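Transcription termination factor NusA (Planctomyces limnophilus, PDB 4MTN) probably takes part in both termination and antitermination of transcription, binding the core RNA polymerase and the nascent RNA. Local coordinates at residues V327-I332 with E341-Q346; D360-M365 with E371-I376; R278-V283 with E316-Q321; D286-A291 with I310-R315. One frame throughout, in Å; residues are numbered along the deposited sequence.

Contact 1 (V327-I332 with E341-Q346); sequences VAYSQI and EGLVSQ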
loop_
_atom_site.group_PDB
_atom_site.type_symbol
_atom_site.label_atom_id
_atom_site.label_comp_id
_atom_site.label_asym_id
_atom_site.label_seq_id
_atom_site.Cartn_x
_atom_site.Cartn_y
_atom_site.Cartn_z
ATOM N N VAL A 327 -29.102 10.991 -27.439
ATOM C CA VAL A 327 -28.888 11.753 -28.665
ATOM C C VAL A 327 -27.424 11.690 -29.095
ATOM O O VAL A 327 -27.118 11.585 -30.284
ATOM C CB VAL A 327 -29.310 13.228 -28.492
ATOM C CG1 VAL A 327 -29.124 13.995 -29.793
ATOM C CG2 VAL A 327 -30.754 13.312 -28.025
ATOM N N ALA A 328 -26.524 11.743 -28.119
ATOM C CA ALA A 328 -25.093 11.695 -28.392
ATOM C C ALA A 328 -24.676 10.338 -28.951
ATOM O O ALA A 328 -23.928 10.264 -29.926
ATOM C CB ALA A 328 -24.302 12.013 -27.132
ATOM N N TYR A 329 -25.165 9.268 -28.331
ATOM C CA TYR A 329 -24.821 7.913 -28.753
ATOM C C TYR A 329 -25.425 7.571 -30.112
ATOM O O TYR A 329 -24.880 6.753 -30.851
ATOM C CB TYR A 329 -25.282 6.893 -27.707
ATOM C CG TYR A 329 -24.463 6.897 -26.436
ATOM C CD1 TYR A 329 -23.202 7.478 -26.399
ATOM C CD2 TYR A 329 -24.949 6.314 -25.273
ATOM C CE1 TYR A 329 -22.450 7.481 -25.240
ATOM C CE2 TYR A 329 -24.205 6.313 -24.108
ATOM C CZ TYR A 329 -22.956 6.897 -24.098
ATOM O OH TYR A 329 -22.213 6.896 -22.940
ATOM N N SER A 330 -26.548 8.205 -30.435
ATOM C CA SER A 330 -27.234 7.952 -31.699
ATOM C C SER A 330 -26.458 8.509 -32.890
ATOM O O SER A 330 -26.659 8.078 -34.028
ATOM C CB SER A 330 -28.642 8.548 -31.670
ATOM O OG SER A 330 -29.411 7.978 -30.626
ATOM N N GLN A 331 -25.576 9.468 -32.625
ATOM C CA GLN A 331 -24.737 10.054 -33.666
ATOM C C GLN A 331 -23.807 9.009 -34.269
ATOM O O GLN A 331 -23.508 9.043 -35.464
ATOM C CB GLN A 331 -23.920 11.220 -33.110
ATOM C CG GLN A 331 -24.717 12.491 -32.874
ATOM C CD GLN A 331 -23.847 13.636 -32.397
ATOM O OE1 GLN A 331 -22.864 13.429 -31.685
ATOM N NE2 GLN A 331 -24.200 14.853 -32.793
ATOM N N ILE A 332 -23.352 8.083 -33.433
ATOM C CA ILE A 332 -22.483 7.005 -33.884
ATOM C C ILE A 332 -23.237 6.041 -34.790
ATOM O O ILE A 332 -24.244 5.459 -34.382
ATOM C CB ILE A 332 -21.894 6.218 -32.697
ATOM C CG1 ILE A 332 -21.119 7.152 -31.766
ATOM C CG2 ILE A 332 -21.001 5.092 -33.196
ATOM C CD1 ILE A 332 -20.571 6.465 -30.534
ATOM N N GLU A 341 -30.454 3.734 -25.944
ATOM C CA GLU A 341 -31.252 3.786 -24.723
ATOM C C GLU A 341 -30.847 2.680 -23.752
ATOM O O GLU A 341 -30.937 2.848 -22.535
ATOM C CB GLU A 341 -32.742 3.678 -25.048
ATOM C CG GLU A 341 -33.336 4.931 -25.668
ATOM C CD GLU A 341 -34.803 4.771 -26.011
ATOM O OE1 GLU A 341 -35.341 3.661 -25.816
ATOM O OE2 GLU A 341 -35.417 5.754 -26.474
ATOM N N GLY A 342 -30.403 1.552 -24.297
ATOM C CA GLY A 342 -29.953 0.438 -23.483
ATOM C C GLY A 342 -28.692 0.775 -22.712
ATOM O O GLY A 342 -28.552 0.419 -21.541
ATOM N N LEU A 343 -27.772 1.466 -23.376
ATOM C CA LEU A 343 -26.521 1.888 -22.753
ATOM C C LEU A 343 -26.778 2.884 -21.629
ATOM O O LEU A 343 -26.216 2.765 -20.541
ATOM C CB LEU A 343 -25.586 2.507 -23.795
ATOM C CG LEU A 343 -25.009 1.568 -24.855
ATOM C CD1 LEU A 343 -24.367 2.368 -25.975
ATOM C CD2 LEU A 343 -24.003 0.614 -24.230
ATOM N N VAL A 344 -27.631 3.865 -21.905
ATOM C CA VAL A 344 -27.959 4.911 -20.943
ATOM C C VAL A 344 -28.678 4.335 -19.726
ATOM O O VAL A 344 -28.446 4.761 -18.593
ATOM C CB VAL A 344 -28.833 6.006 -21.590
ATOM C CG1 VAL A 344 -29.183 7.082 -20.581
ATOM C CG2 VAL A 344 -28.114 6.613 -22.779
ATOM N N SER A 345 -29.539 3.354 -19.967
ATOM C CA SER A 345 -30.283 2.704 -18.895
ATOM C C SER A 345 -29.361 1.902 -17.981
ATOM O O SER A 345 -29.692 1.642 -16.824
ATOM C CB SER A 345 -31.364 1.790 -19.473
ATOM O OG SER A 345 -30.790 0.698 -20.169
ATOM N N GLN A 346 -28.205 1.513 -18.509
ATOM C CA GLN A 346 -27.253 0.706 -17.755
ATOM C C GLN A 346 -26.176 1.560 -17.084
ATOM O O GLN A 346 -25.254 1.032 -16.462
ATOM C CB GLN A 346 -26.607 -0.338 -18.665
ATOM C CG GLN A 346 -26.253 -1.629 -17.952
ATOM C CD GLN A 346 -27.478 -2.420 -17.534
ATOM O OE1 GLN A 346 -28.547 -2.294 -18.133
ATOM N NE2 GLN A 346 -27.328 -3.240 -16.501
#

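Contact 2 (D360-M365 with E371-I376); sequences DELMEM and EQADVI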
loop_
_atom_site.group_PDB
_atom_site.type_symbol
_atom_site.label_atom_id
_atom_site.label_comp_id
_atom_site.label_asym_id
_atom_site.label_seq_id
_atom_site.Cartn_x
_atom_site.Cartn_y
_atom_site.Cartn_z
ATOM N N ASP A 360 -17.360 -7.636 -24.994
ATOM C CA ASP A 360 -18.260 -8.782 -24.914
ATOM C C ASP A 360 -19.663 -8.366 -24.482
ATOM O O ASP A 360 -20.658 -8.858 -25.015
ATOM C CB ASP A 360 -17.706 -9.824 -23.941
ATOM C CG ASP A 360 -16.224 -10.072 -24.138
ATOM O OD1 ASP A 360 -15.727 -9.851 -25.262
ATOM O OD2 ASP A 360 -15.557 -10.488 -23.166
ATOM N N GLU A 361 -19.731 -7.459 -23.514
ATOM C CA GLU A 361 -21.008 -6.980 -23.000
ATOM C C GLU A 361 -21.725 -6.100 -24.019
ATOM O O GLU A 361 -22.956 -6.077 -24.077
ATOM C CB GLU A 361 -20.801 -6.212 -21.693
ATOM C CG GLU A 361 -20.347 -7.077 -20.528
ATOM C CD GLU A 361 -20.011 -6.264 -19.291
ATOM O OE1 GLU A 361 -19.641 -5.081 -19.439
ATOM O OE2 GLU A 361 -20.119 -6.807 -18.171
ATOM N N LEU A 362 -20.950 -5.376 -24.822
ATOM C CA LEU A 362 -21.511 -4.518 -25.860
ATOM C C LEU A 362 -22.055 -5.354 -27.015
ATOM O O LEU A 362 -23.012 -4.960 -27.684
ATOM C CB LEU A 362 -20.460 -3.527 -26.367
ATOM C CG LEU A 362 -20.901 -2.539 -27.450
ATOM C CD1 LEU A 362 -22.081 -1.705 -26.974
ATOM C CD2 LEU A 362 -19.744 -1.646 -27.868
HETATM N N MSE A 363 -21.442 -6.511 -27.240
HETATM C CA MSE A 363 -21.881 -7.419 -28.293
HETATM C C MSE A 363 -23.228 -8.048 -27.961
HETATM O O MSE A 363 -24.086 -8.191 -28.831
HETATM C CB MSE A 363 -20.843 -8.518 -28.523
HETATM C CG MSE A 363 -19.547 -8.032 -29.138
HETATM SE SE MSE A 363 -18.212 -9.446 -29.251
HETATM C CE MSE A 363 -19.106 -10.591 -30.553
ATOM N N GLU A 364 -23.407 -8.425 -26.699
ATOM C CA GLU A 364 -24.632 -9.083 -26.265
ATOM C C GLU A 364 -25.811 -8.118 -26.261
ATOM O O GLU A 364 -26.914 -8.468 -26.683
ATOM C CB GLU A 364 -24.447 -9.689 -24.872
HETATM N N MSE A 365 -25.568 -6.899 -25.790
HETATM C CA MSE A 365 -26.624 -5.905 -25.638
HETATM C C MSE A 365 -27.195 -5.449 -26.980
HETATM O O MSE A 365 -28.402 -5.247 -27.111
HETATM C CB MSE A 365 -26.099 -4.696 -24.861
HETATM C CG MSE A 365 -27.185 -3.745 -24.390
HETATM SE SE MSE A 365 -26.459 -2.126 -23.583
HETATM C CE MSE A 365 -25.110 -2.947 -22.445
ATOM N N GLU A 371 -16.297 -7.078 -34.748
ATOM C CA GLU A 371 -15.869 -5.911 -35.509
ATOM C C GLU A 371 -16.743 -4.698 -35.205
ATOM O O GLU A 371 -16.236 -3.594 -35.006
ATOM C CB GLU A 371 -15.892 -6.208 -37.013
ATOM C CG GLU A 371 -15.079 -7.427 -37.427
ATOM C CD GLU A 371 -15.863 -8.721 -37.317
ATOM O OE1 GLU A 371 -17.090 -8.694 -37.548
ATOM O OE2 GLU A 371 -15.253 -9.763 -36.999
ATOM N N GLN A 372 -18.054 -4.912 -35.170
ATOM C CA GLN A 372 -19.004 -3.837 -34.896
ATOM C C GLN A 372 -18.804 -3.250 -33.504
ATOM O O GLN A 372 -18.981 -2.050 -33.296
ATOM C CB GLN A 372 -20.440 -4.343 -35.043
ATOM C CG GLN A 372 -20.850 -4.656 -36.472
ATOM C CD GLN A 372 -22.248 -5.235 -36.561
ATOM O OE1 GLN A 372 -22.683 -5.977 -35.680
ATOM N NE2 GLN A 372 -22.963 -4.892 -37.627
ATOM N N ALA A 373 -18.434 -4.102 -32.553
ATOM C CA ALA A 373 -18.213 -3.666 -31.179
ATOM C C ALA A 373 -16.972 -2.785 -31.070
ATOM O O ALA A 373 -16.992 -1.752 -30.401
ATOM C CB ALA A 373 -18.091 -4.868 -30.256
ATOM N N ASP A 374 -15.897 -3.202 -31.731
ATOM C CA ASP A 374 -14.634 -2.472 -31.689
ATOM C C ASP A 374 -14.764 -1.097 -32.334
ATOM O O ASP A 374 -14.217 -0.114 -31.835
ATOM C CB ASP A 374 -13.529 -3.272 -32.381
ATOM C CG ASP A 374 -13.278 -4.614 -31.720
ATOM O OD1 ASP A 374 -13.511 -4.732 -30.498
ATOM O OD2 ASP A 374 -12.848 -5.551 -32.424
ATOM N N VAL A 375 -15.492 -1.041 -33.447
ATOM C CA VAL A 375 -15.708 0.206 -34.171
ATOM C C VAL A 375 -16.400 1.246 -33.292
ATOM O O VAL A 375 -15.986 2.406 -33.246
ATOM C CB VAL A 375 -16.541 -0.028 -35.450
ATOM C CG1 VAL A 375 -17.046 1.288 -36.014
ATOM C CG2 VAL A 375 -15.717 -0.771 -36.487
ATOM N N ILE A 376 -17.446 0.818 -32.592
ATOM C CA ILE A 376 -18.186 1.691 -31.685
ATOM C C ILE A 376 -17.277 2.253 -30.596
ATOM O O ILE A 376 -17.319 3.449 -30.293
ATOM C CB ILE A 376 -19.370 0.947 -31.034
ATOM C CG1 ILE A 376 -20.427 0.611 -32.089
ATOM C CG2 ILE A 376 -19.983 1.778 -29.914
ATOM C CD1 ILE A 376 -21.679 -0.021 -31.523
#

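Contact 3 (R278-V283 with E316-Q321); sequences RVLVLV and EELDQQ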
loop_
_atom_site.group_PDB
_atom_site.type_symbol
_atom_site.label_atom_id
_atom_site.label_comp_id
_atom_site.label_asym_id
_atom_site.label_seq_id
_atom_site.Cartn_x
_atom_site.Cartn_y
_atom_site.Cartn_z
ATOM N N ARG A 278 -19.607 1.256 -11.099
ATOM C CA ARG A 278 -19.906 2.581 -10.579
ATOM C C ARG A 278 -21.209 2.615 -9.787
ATOM O O ARG A 278 -22.221 2.062 -10.214
ATOM C CB ARG A 278 -19.969 3.586 -11.733
ATOM C CG ARG A 278 -20.518 4.952 -11.361
ATOM C CD ARG A 278 -20.783 5.786 -12.603
ATOM N NE ARG A 278 -19.589 5.931 -13.430
ATOM C CZ ARG A 278 -19.588 6.445 -14.656
ATOM N NH1 ARG A 278 -20.722 6.861 -15.203
ATOM N NH2 ARG A 278 -18.454 6.538 -15.337
ATOM N N VAL A 279 -21.174 3.261 -8.626
ATOM C CA VAL A 279 -22.386 3.508 -7.856
ATOM C C VAL A 279 -22.865 4.930 -8.112
ATOM O O VAL A 279 -22.129 5.892 -7.891
ATOM C CB VAL A 279 -22.164 3.302 -6.344
ATOM C CG1 VAL A 279 -23.367 3.802 -5.557
ATOM C CG2 VAL A 279 -21.898 1.838 -6.041
ATOM N N LEU A 280 -24.099 5.062 -8.587
ATOM C CA LEU A 280 -24.660 6.374 -8.878
ATOM C C LEU A 280 -25.455 6.897 -7.685
ATOM O O LEU A 280 -26.497 6.347 -7.331
ATOM C CB LEU A 280 -25.544 6.313 -10.125
ATOM C CG LEU A 280 -25.958 7.651 -10.735
ATOM C CD1 LEU A 280 -24.732 8.467 -11.113
ATOM C CD2 LEU A 280 -26.849 7.428 -11.946
ATOM N N VAL A 281 -24.954 7.964 -7.072
ATOM C CA VAL A 281 -25.572 8.524 -5.877
ATOM C C VAL A 281 -26.318 9.821 -6.182
ATOM O O VAL A 281 -25.727 10.792 -6.656
ATOM C CB VAL A 281 -24.523 8.786 -4.779
ATOM C CG1 VAL A 281 -25.123 9.602 -3.647
ATOM C CG2 VAL A 281 -23.964 7.470 -4.258
ATOM N N LEU A 282 -27.619 9.828 -5.906
ATOM C CA LEU A 282 -28.451 11.004 -6.137
ATOM C C LEU A 282 -28.535 11.880 -4.890
ATOM O O LEU A 282 -28.892 11.413 -3.807
ATOM C CB LEU A 282 -29.851 10.586 -6.587
ATOM C CG LEU A 282 -29.913 9.952 -7.977
ATOM C CD1 LEU A 282 -31.335 9.548 -8.325
ATOM C CD2 LEU A 282 -29.354 10.910 -9.016
ATOM N N VAL A 283 -28.209 13.157 -5.057
ATOM C CA VAL A 283 -28.113 14.087 -3.939
ATOM C C VAL A 283 -28.750 15.434 -4.284
ATOM O O VAL A 283 -28.524 15.976 -5.364
ATOM C CB VAL A 283 -26.635 14.293 -3.525
ATOM C CG1 VAL A 283 -26.463 15.562 -2.719
ATOM C CG2 VAL A 283 -26.128 13.088 -2.745
ATOM N N GLU A 316 -32.441 16.126 -11.222
ATOM C CA GLU A 316 -32.767 16.960 -12.372
ATOM C C GLU A 316 -31.664 16.932 -13.423
ATOM O O GLU A 316 -31.941 16.845 -14.619
ATOM C CB GLU A 316 -33.030 18.403 -11.932
ATOM C CG GLU A 316 -34.347 18.607 -11.194
ATOM C CD GLU A 316 -34.319 18.066 -9.777
ATOM O OE1 GLU A 316 -33.212 17.863 -9.237
ATOM O OE2 GLU A 316 -35.408 17.844 -9.203
ATOM N N GLU A 317 -30.415 17.004 -12.976
ATOM C CA GLU A 317 -29.286 17.006 -13.899
ATOM C C GLU A 317 -28.991 15.595 -14.398
ATOM O O GLU A 317 -28.262 15.415 -15.372
ATOM C CB GLU A 317 -28.045 17.614 -13.242
ATOM C CG GLU A 317 -27.352 16.718 -12.232
ATOM C CD GLU A 317 -26.247 17.441 -11.486
ATOM O OE1 GLU A 317 -26.293 18.687 -11.416
ATOM O OE2 GLU A 317 -25.330 16.766 -10.974
ATOM N N LEU A 318 -29.560 14.598 -13.728
ATOM C CA LEU A 318 -29.468 13.222 -14.203
ATOM C C LEU A 318 -30.419 13.010 -15.373
ATOM O O LEU A 318 -30.044 12.426 -16.387
ATOM C CB LEU A 318 -29.783 12.228 -13.085
ATOM C CG LEU A 318 -29.839 10.764 -13.530
ATOM C CD1 LEU A 318 -28.484 10.306 -14.055
ATOM C CD2 LEU A 318 -30.316 9.863 -12.401
ATOM N N ASP A 319 -31.649 13.492 -15.224
ATOM C CA ASP A 319 -32.651 13.401 -16.281
ATOM C C ASP A 319 -32.168 14.113 -17.538
ATOM O O ASP A 319 -32.416 13.663 -18.655
ATOM C CB ASP A 319 -33.983 13.997 -15.817
ATOM C CG ASP A 319 -34.512 13.334 -14.561
ATOM O OD1 ASP A 319 -34.218 12.139 -14.348
ATOM O OD2 ASP A 319 -35.222 14.009 -13.786
ATOM N N GLN A 320 -31.475 15.228 -17.339
ATOM C CA GLN A 320 -30.870 15.965 -18.439
ATOM C C GLN A 320 -29.722 15.162 -19.039
ATOM O O GLN A 320 -29.472 15.216 -20.243
ATOM C CB GLN A 320 -30.375 17.331 -17.961
ATOM C CG GLN A 320 -29.720 18.177 -19.040
ATOM C CD GLN A 320 -29.147 19.469 -18.496
ATOM O OE1 GLN A 320 -29.320 19.791 -17.320
ATOM N NE2 GLN A 320 -28.462 20.219 -19.350
ATOM N N GLN A 321 -29.034 14.407 -18.189
ATOM C CA GLN A 321 -27.896 13.604 -18.620
ATOM C C GLN A 321 -28.352 12.401 -19.442
ATOM O O GLN A 321 -27.676 11.993 -20.385
ATOM C CB GLN A 321 -27.082 13.134 -17.412
ATOM C CG GLN A 321 -25.606 12.934 -17.695
ATOM C CD GLN A 321 -24.829 14.235 -17.666
ATOM O OE1 GLN A 321 -25.228 15.194 -17.006
ATOM N NE2 GLN A 321 -23.713 14.276 -18.385
#

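Contact 4 (D286-A291 with I310-R315); sequences DQLSLA and IDVMTR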
loop_
_atom_site.group_PDB
_atom_site.type_symbol
_atom_site.label_atom_id
_atom_site.label_comp_id
_atom_site.label_asym_id
_atom_site.label_seq_id
_atom_site.Cartn_x
_atom_site.Cartn_y
_atom_site.Cartn_z
ATOM N N ASP A 286 -28.665 21.372 -2.219
ATOM C CA ASP A 286 -28.020 21.950 -1.043
ATOM C C ASP A 286 -26.989 21.004 -0.430
ATOM O O ASP A 286 -26.068 21.439 0.262
ATOM C CB ASP A 286 -29.066 22.343 0.005
ATOM C CG ASP A 286 -30.091 21.253 0.252
ATOM O OD1 ASP A 286 -29.729 20.060 0.191
ATOM O OD2 ASP A 286 -31.266 21.590 0.511
ATOM N N GLN A 287 -27.149 19.709 -0.685
ATOM C CA GLN A 287 -26.230 18.707 -0.157
ATOM C C GLN A 287 -25.141 18.336 -1.162
ATOM O O GLN A 287 -24.266 17.525 -0.862
ATOM C CB GLN A 287 -26.998 17.451 0.261
ATOM C CG GLN A 287 -27.827 17.600 1.527
ATOM C CD GLN A 287 -27.004 17.430 2.791
ATOM O OE1 GLN A 287 -27.183 16.464 3.534
ATOM N NE2 GLN A 287 -26.106 18.374 3.048
ATOM N N LEU A 288 -25.200 18.932 -2.349
ATOM C CA LEU A 288 -24.286 18.584 -3.435
ATOM C C LEU A 288 -22.835 18.941 -3.121
ATOM O O LEU A 288 -21.927 18.148 -3.374
ATOM C CB LEU A 288 -24.719 19.274 -4.732
ATOM C CG LEU A 288 -23.854 19.026 -5.971
ATOM C CD1 LEU A 288 -23.852 17.552 -6.342
ATOM C CD2 LEU A 288 -24.334 19.877 -7.139
ATOM N N SER A 289 -22.623 20.134 -2.575
ATOM C CA SER A 289 -21.278 20.604 -2.257
ATOM C C SER A 289 -20.657 19.806 -1.116
ATOM O O SER A 289 -19.463 19.507 -1.130
ATOM C CB SER A 289 -21.302 22.092 -1.898
ATOM O OG SER A 289 -20.018 22.544 -1.504
ATOM N N LEU A 290 -21.476 19.463 -0.128
ATOM C CA LEU A 290 -21.003 18.722 1.033
ATOM C C LEU A 290 -20.674 17.281 0.649
ATOM O O LEU A 290 -19.739 16.682 1.184
ATOM C CB LEU A 290 -22.051 18.758 2.149
ATOM C CG LEU A 290 -21.576 18.592 3.594
ATOM C CD1 LEU A 290 -22.562 19.250 4.548
ATOM C CD2 LEU A 290 -21.400 17.125 3.948
ATOM N N ALA A 291 -21.448 16.735 -0.285
ATOM C CA ALA A 291 -21.250 15.369 -0.752
ATOM C C ALA A 291 -19.888 15.212 -1.418
ATOM O O ALA A 291 -19.159 14.263 -1.135
ATOM C CB ALA A 291 -22.361 14.969 -1.715
ATOM N N ILE A 310 -18.059 6.241 -7.039
ATOM C CA ILE A 310 -19.243 7.014 -6.693
ATOM C C ILE A 310 -19.365 8.268 -7.551
ATOM O O ILE A 310 -18.462 9.105 -7.578
ATOM C CB ILE A 310 -19.236 7.415 -5.207
ATOM C CG1 ILE A 310 -19.243 6.168 -4.321
ATOM C CG2 ILE A 310 -20.426 8.305 -4.888
ATOM C CD1 ILE A 310 -19.293 6.473 -2.840
ATOM N N ASP A 311 -20.486 8.389 -8.254
ATOM C CA ASP A 311 -20.763 9.566 -9.067
ATOM C C ASP A 311 -21.947 10.329 -8.480
ATOM O O ASP A 311 -23.078 9.843 -8.500
ATOM C CB ASP A 311 -21.047 9.165 -10.517
ATOM C CG ASP A 311 -20.785 10.292 -11.498
ATOM O OD1 ASP A 311 -20.765 11.466 -11.071
ATOM O OD2 ASP A 311 -20.600 10.001 -12.698
ATOM N N VAL A 312 -21.683 11.522 -7.958
ATOM C CA VAL A 312 -22.716 12.300 -7.280
ATOM C C VAL A 312 -23.382 13.313 -8.204
ATOM O O VAL A 312 -22.733 14.218 -8.729
ATOM C CB VAL A 312 -22.147 13.040 -6.058
ATOM C CG1 VAL A 312 -23.199 13.959 -5.457
ATOM C CG2 VAL A 312 -21.658 12.045 -5.024
HETATM N N MSE A 313 -24.687 13.147 -8.397
HETATM C CA MSE A 313 -25.483 14.061 -9.205
HETATM C C MSE A 313 -26.810 14.354 -8.518
HETATM O O MSE A 313 -27.180 13.681 -7.556
HETATM C CB MSE A 313 -25.743 13.479 -10.597
HETATM C CG MSE A 313 -24.497 13.107 -11.380
HETATM SE SE MSE A 313 -24.937 12.242 -13.069
HETATM C CE MSE A 313 -25.839 13.733 -13.939
ATOM N N THR A 314 -27.524 15.362 -9.009
ATOM C CA THR A 314 -28.895 15.587 -8.573
ATOM C C THR A 314 -29.815 14.771 -9.473
ATOM O O THR A 314 -29.351 14.121 -10.410
ATOM C CB THR A 314 -29.288 17.076 -8.624
ATOM O OG1 THR A 314 -29.472 17.482 -9.986
ATOM C CG2 THR A 314 -28.212 17.937 -7.979
ATOM N N ARG A 315 -31.113 14.803 -9.198
ATOM C CA ARG A 315 -32.066 14.060 -10.012
ATOM C C ARG A 315 -32.361 14.803 -11.311
ATOM O O ARG A 315 -32.506 14.191 -12.369
ATOM C CB ARG A 315 -33.363 13.808 -9.242
ATOM C CG ARG A 315 -34.356 12.928 -9.986
ATOM C CD ARG A 315 -33.820 11.515 -10.160
ATOM N NE ARG A 315 -34.527 10.782 -11.207
ATOM C CZ ARG A 315 -34.339 9.493 -11.475
ATOM N NH1 ARG A 315 -33.468 8.786 -10.768
ATOM N NH2 ARG A 315 -35.025 8.908 -12.449
#

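Contact 1 (V327-I332 with E341-Q346)
The CD2 corner of the Y329 ring meets two neighbouring side chains of helix 337-345, L343 and V344. The ring of Y329 contributes about half of the 122 Å² buried here. Its CD2 lies 4.0 Å from CD1 of L343, while CE2 is 4.1 Å from L343 CB. V344 adds its CG2 methyl, 4.0 Å from Y329 CD2. Both aliphatic groups approach the ring obliquely. With CG1 of V344 anti to the backbone N (chi1 179°), the other methyl, CG2, is the one left to meet the tyrosine. Tyrosine suits this buried place because its flat carbon ring packs against leucine and valine while its hydroxyl, at the far end, hydrogen-bonds to the carbonyl O of S350. Replacing this tyrosine by an alanine is likely to open a gap beside L343 and V344 and to leave the S350 carbonyl without this partner. L354 and F348 touch both Y329 and L343, so the ring belongs to a wider apolar core. Two helices joined by a short connection and packed through such residues are characteristic of the helix-hairpin-helix domain, to which both segments belong.

Contact 2 (D360-M365 with E371-I376)
The extended first torsion of L362 (chi1 -179°) carries its CD2 methyl to helix 370-399, whereas M363, a selenomethionine, has CG anti to its carbonyl carbon (chi1 -69°), which lays CG beside A373. These two consecutive residues join a pair of helices linked by a tight turn, an arrangement consistent with the helix-hairpin-helix domain in which both lie. The short helical segments cross at 114°, with their axes 9.1 Å apart at closest approach. A373 explains how the backbones can come near: its methyl is the whole side chain, and its CA is 6.0 Å from that of M363. L362 has a longer reach and a branched end, suited to touching two successive turns: its CD2 packs against the backbone O of A373 at 3.7 Å and against CG2 of I376 at 4.0 Å. The leucine-isoleucine pair is buried, and L343 of helix 337-345 also touches L362, while V335 and L368 border I376. M363 is partly exposed, and the closest approach of its side chain is made by the methylene CG, 3.7 Å from the CB of A373.

Contact 3 (R278-V283 with E316-Q321)
L318 holds its two methyls apart so that each serves a different leucine of strand 278-282. That strand is the middle one of a three-stranded sheet, consistent with the second KH domain of the NusA family, and helix 316-330 leads on from the sheet's last strand. The CG of L318 is trans to the backbone N (chi1 174°), which extends the side chain toward the sheet. CD1 of L318 then meets CD2 of L280 at 3.9 Å, the two side chains reaching out tip to tip. L280 has the same extended first torsion, and its bond to CB already points at the helix. L282, two residues on, has to reach differently. Its CB is not aimed at the helix, but with CG beside the backbone N (chi1 -68°) the end of the side chain swings nearer, and its CD2 comes to 3.7 Å from CD2 of L318, the side chains meeting at about a right angle. Leucine suits all three places, since torsions can turn its forked end to meet a partner from strand or helix. Beside this patch I271 of strand 269-273 touches both L280 and L282. All three leucines are buried and their side chains are hydrocarbon; the two segments meet here through apolar contacts, consistent with hydrophobic burial joining helix to sheet.

Contact 4 (D286-A291 with I310-R315)
Apolar contact carries the interface between helix 285-292 and strand 309-313, and V312 lies at its middle. Its CG1 methyl packs against CD1 of L288 at 3.8 Å and against CB of A291 at 4.0 Å, so one methyl serves residues a helical turn apart. L288 and V312 run past each other in opposite directions; the stretched first torsion of L288 (chi1 179°) brings its fork alongside the strand. Beta-branched valine fits a strand, and A291, small and with CB directed at the sheet, lets the helix lie close. A looser apolar touch joins CD2 of L288 to CG2 of T314 at 4.4 Å.

The polar interactions belong to the surroundings. T314 turns its other branch, OG1, to cap the backbone N of E317 at the start of helix 316-330, so threonine is apt because it offers a methyl and a hydroxyl at once. On the helix side, the carbonyl O of A291 accepts a bond from ND2 of N298, close to where helix 297-306 begins. Helix 285-292 lies just before the GXXG turn expected of a KH domain. Contact between hydrocarbon groups implies that burial of L288 and V312, with A291 third, favours this seating, while the polar bonds named act beside it.

How the contacts relate
Contacts 3 and 4 share one sheet: strands 278-282 and 309-313 are parallel neighbours, and a probable hydrogen bond of 2.8 Å joins V283 N to M313 O. Their centres are 9 Å apart, and contact 4 falls within the stretch of chain that contact 3 brings together. Helix 316-330 then leads from this KH-like part into the helix-hairpin-helix part, serving contact 3 near its start and contact 1 at its end, centres 16 Å apart. Contacts 1 and 2 touch through L343, whose CD2 lies 3.7 Å from SE of M365, so the two contacts adjoin. Contacts 2 and 4 are the farthest apart, about 32 Å between centres.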